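Local coordinates for protein dihydrodipicolinate synthase (Agrobacterium tumefaciens, PDB 3B4U) that probably condenses pyruvate with aspartate semialdehyde through a lysine Schiff base, an early step of lysine biosynthesis, at residues 21-26 with 63-68. Numbering follows the deposited sequence.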
loop_
_atom_site.group_PDB
_atom_site.type_symbol
_atom_site.label_atom_id
_atom_site.label_comp_id
_atom_site.label_asym_id
_atom_site.label_seq_id
_atom_site.Cartn_x
_atom_site.Cartn_y
_atom_site.Cartn_z
ATOM N N VAL B 21 -12.110 14.586 8.608
ATOM C CA VAL B 21 -11.003 15.482 8.912
ATOM C C VAL B 21 -11.523 16.804 9.441
ATOM O O VAL B 21 -12.450 17.372 8.885
ATOM C CB VAL B 21 -10.114 15.650 7.670
ATOM C CG1 VAL B 21 -9.013 16.741 7.910
ATOM C CG2 VAL B 21 -9.476 14.319 7.293
ATOM N N ASP B 22 -10.945 17.283 10.534
ATOM C CA ASP B 22 -11.233 18.633 11.056
ATOM C C ASP B 22 -10.355 19.609 10.334
ATOM O O ASP B 22 -9.234 19.903 10.733
ATOM C CB ASP B 22 -11.017 18.671 12.563
ATOM C CG ASP B 22 -11.529 19.931 13.203
ATOM O OD1 ASP B 22 -11.547 20.969 12.544
ATOM O OD2 ASP B 22 -11.865 19.900 14.407
ATOM N N ILE B 23 -10.851 20.089 9.207
ATOM C CA ILE B 23 -10.024 20.888 8.332
ATOM C C ILE B 23 -9.609 22.217 8.978
ATOM O O ILE B 23 -8.458 22.645 8.828
ATOM C CB ILE B 23 -10.714 21.117 6.965
ATOM C CG1 ILE B 23 -9.770 21.795 5.983
ATOM C CG2 ILE B 23 -11.997 21.962 7.093
ATOM C CD1 ILE B 23 -8.496 21.064 5.707
ATOM N N ASP B 24 -10.494 22.846 9.745
ATOM C CA ASP B 24 -10.100 24.092 10.393
ATOM C C ASP B 24 -8.995 23.860 11.404
ATOM O O ASP B 24 -8.057 24.663 11.460
ATOM C CB ASP B 24 -11.304 24.780 11.078
ATOM C CG ASP B 24 -12.354 25.285 10.097
ATOM O OD1 ASP B 24 -12.084 25.388 8.885
ATOM O OD2 ASP B 24 -13.457 25.619 10.584
ATOM N N ALA B 25 -9.108 22.809 12.194
ATOM C CA ALA B 25 -8.063 22.484 13.176
ATOM C C ALA B 25 -6.751 22.150 12.481
ATOM O O ALA B 25 -5.665 22.528 12.964
ATOM C CB ALA B 25 -8.480 21.309 14.054
ATOM N N MET B 26 -6.840 21.497 11.319
ATOM C CA MET B 26 -5.644 21.111 10.586
ATOM C C MET B 26 -4.900 22.323 10.065
ATOM O O MET B 26 -3.675 22.424 10.183
ATOM C CB MET B 26 -6.035 20.162 9.466
ATOM C CG MET B 26 -4.866 19.497 8.804
ATOM S SD MET B 26 -5.513 18.237 7.486
ATOM C CE MET B 26 -3.817 17.663 6.764
ATOM N N SER B 63 -7.231 21.837 -1.440
ATOM C CA SER B 63 -7.991 22.992 -1.887
ATOM C C SER B 63 -8.312 23.914 -0.714
ATOM O O SER B 63 -8.218 25.138 -0.824
ATOM C CB SER B 63 -9.259 22.500 -2.571
ATOM O OG SER B 63 -10.047 23.591 -3.017
ATOM N N SER B 64 -8.725 23.355 0.416
ATOM C CA SER B 64 -9.031 24.163 1.591
ATOM C C SER B 64 -7.803 24.873 2.154
ATOM O O SER B 64 -7.899 26.036 2.569
ATOM C CB SER B 64 -9.670 23.311 2.670
ATOM O OG SER B 64 -10.945 22.832 2.279
ATOM N N PHE B 65 -6.655 24.199 2.157
ATOM C CA PHE B 65 -5.419 24.860 2.610
ATOM C C PHE B 65 -5.122 26.075 1.757
ATOM O O PHE B 65 -4.760 27.148 2.278
ATOM C CB PHE B 65 -4.229 23.888 2.502
ATOM C CG PHE B 65 -3.873 23.201 3.800
ATOM C CD1 PHE B 65 -4.702 22.243 4.357
ATOM C CD2 PHE B 65 -2.684 23.527 4.466
ATOM C CE1 PHE B 65 -4.354 21.657 5.576
ATOM C CE2 PHE B 65 -2.364 22.955 5.676
ATOM C CZ PHE B 65 -3.199 22.015 6.236
ATOM N N ILE B 66 -5.257 25.916 0.443
ATOM C CA ILE B 66 -4.944 27.003 -0.481
ATOM C C ILE B 66 -5.965 28.136 -0.350
ATOM O O ILE B 66 -5.589 29.312 -0.319
ATOM C CB ILE B 66 -4.788 26.445 -1.901
ATOM C CG1 ILE B 66 -3.541 25.549 -1.922
ATOM C CG2 ILE B 66 -4.673 27.581 -2.915
ATOM C CD1 ILE B 66 -3.313 24.761 -3.207
ATOM N N ALA B 67 -7.242 27.807 -0.203
ATOM C CA ALA B 67 -8.263 28.843 -0.002
ATOM C C ALA B 67 -8.059 29.587 1.308
ATOM O O ALA B 67 -8.363 30.780 1.393
ATOM C CB ALA B 67 -9.653 28.232 -0.056
ATOM N N ALA B 68 -7.496 28.920 2.314
ATOM C CA ALA B 68 -7.211 29.509 3.620
ATOM C C ALA B 68 -5.934 30.375 3.581
ATOM O O ALA B 68 -5.525 30.918 4.594
ATOM C CB ALA B 68 -7.093 28.430 4.680
#
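Neighbouring outer helices of a TIM barrel pack where the first turn of helix 23-35 meets the last turns of helix 57-67, with I23 and M26 set against S64 and F65. These helices follow the first and second strands, 6-10 and 40-43, of the eight-stranded parallel barrel and lie side by side on its outside. Apolar side chains make this patch, with no hydrogen bond between the two segments; a little further along, R31 NH1 bonds to A68 O. I23 reaches over with its longer branch, CG1 standing anti to the backbone N (chi1 -172°) and lying 3.6 Å from S64 CB. From there CD1 continues to the phenyl group of F65, 4.2 Å from CE1, approaching it obliquely. M26 keeps its chain fully extended, and its side chain crosses that of F65 at about a right angle, coming at the ring's edge. Its CG lies in the ring plane, 3.9 Å from F65 CE1, and SD sits 5.4 Å from the centroid of the F65 ring, an edge-on Met-aromatic contact. Both M26 and F65 are buried and also touch L43 of strand 40-43, while I61 of the second helix packs on I23 and M26. S64 contributes its methylene group here, its hydroxyl being hydrogen-bonded to A60 O within its own helix. Where helix 23-35 starts, D22 is the N-cap: A25 N donates to D22 OD1 at 3.1 Å, meeting the carboxylate from above its plane.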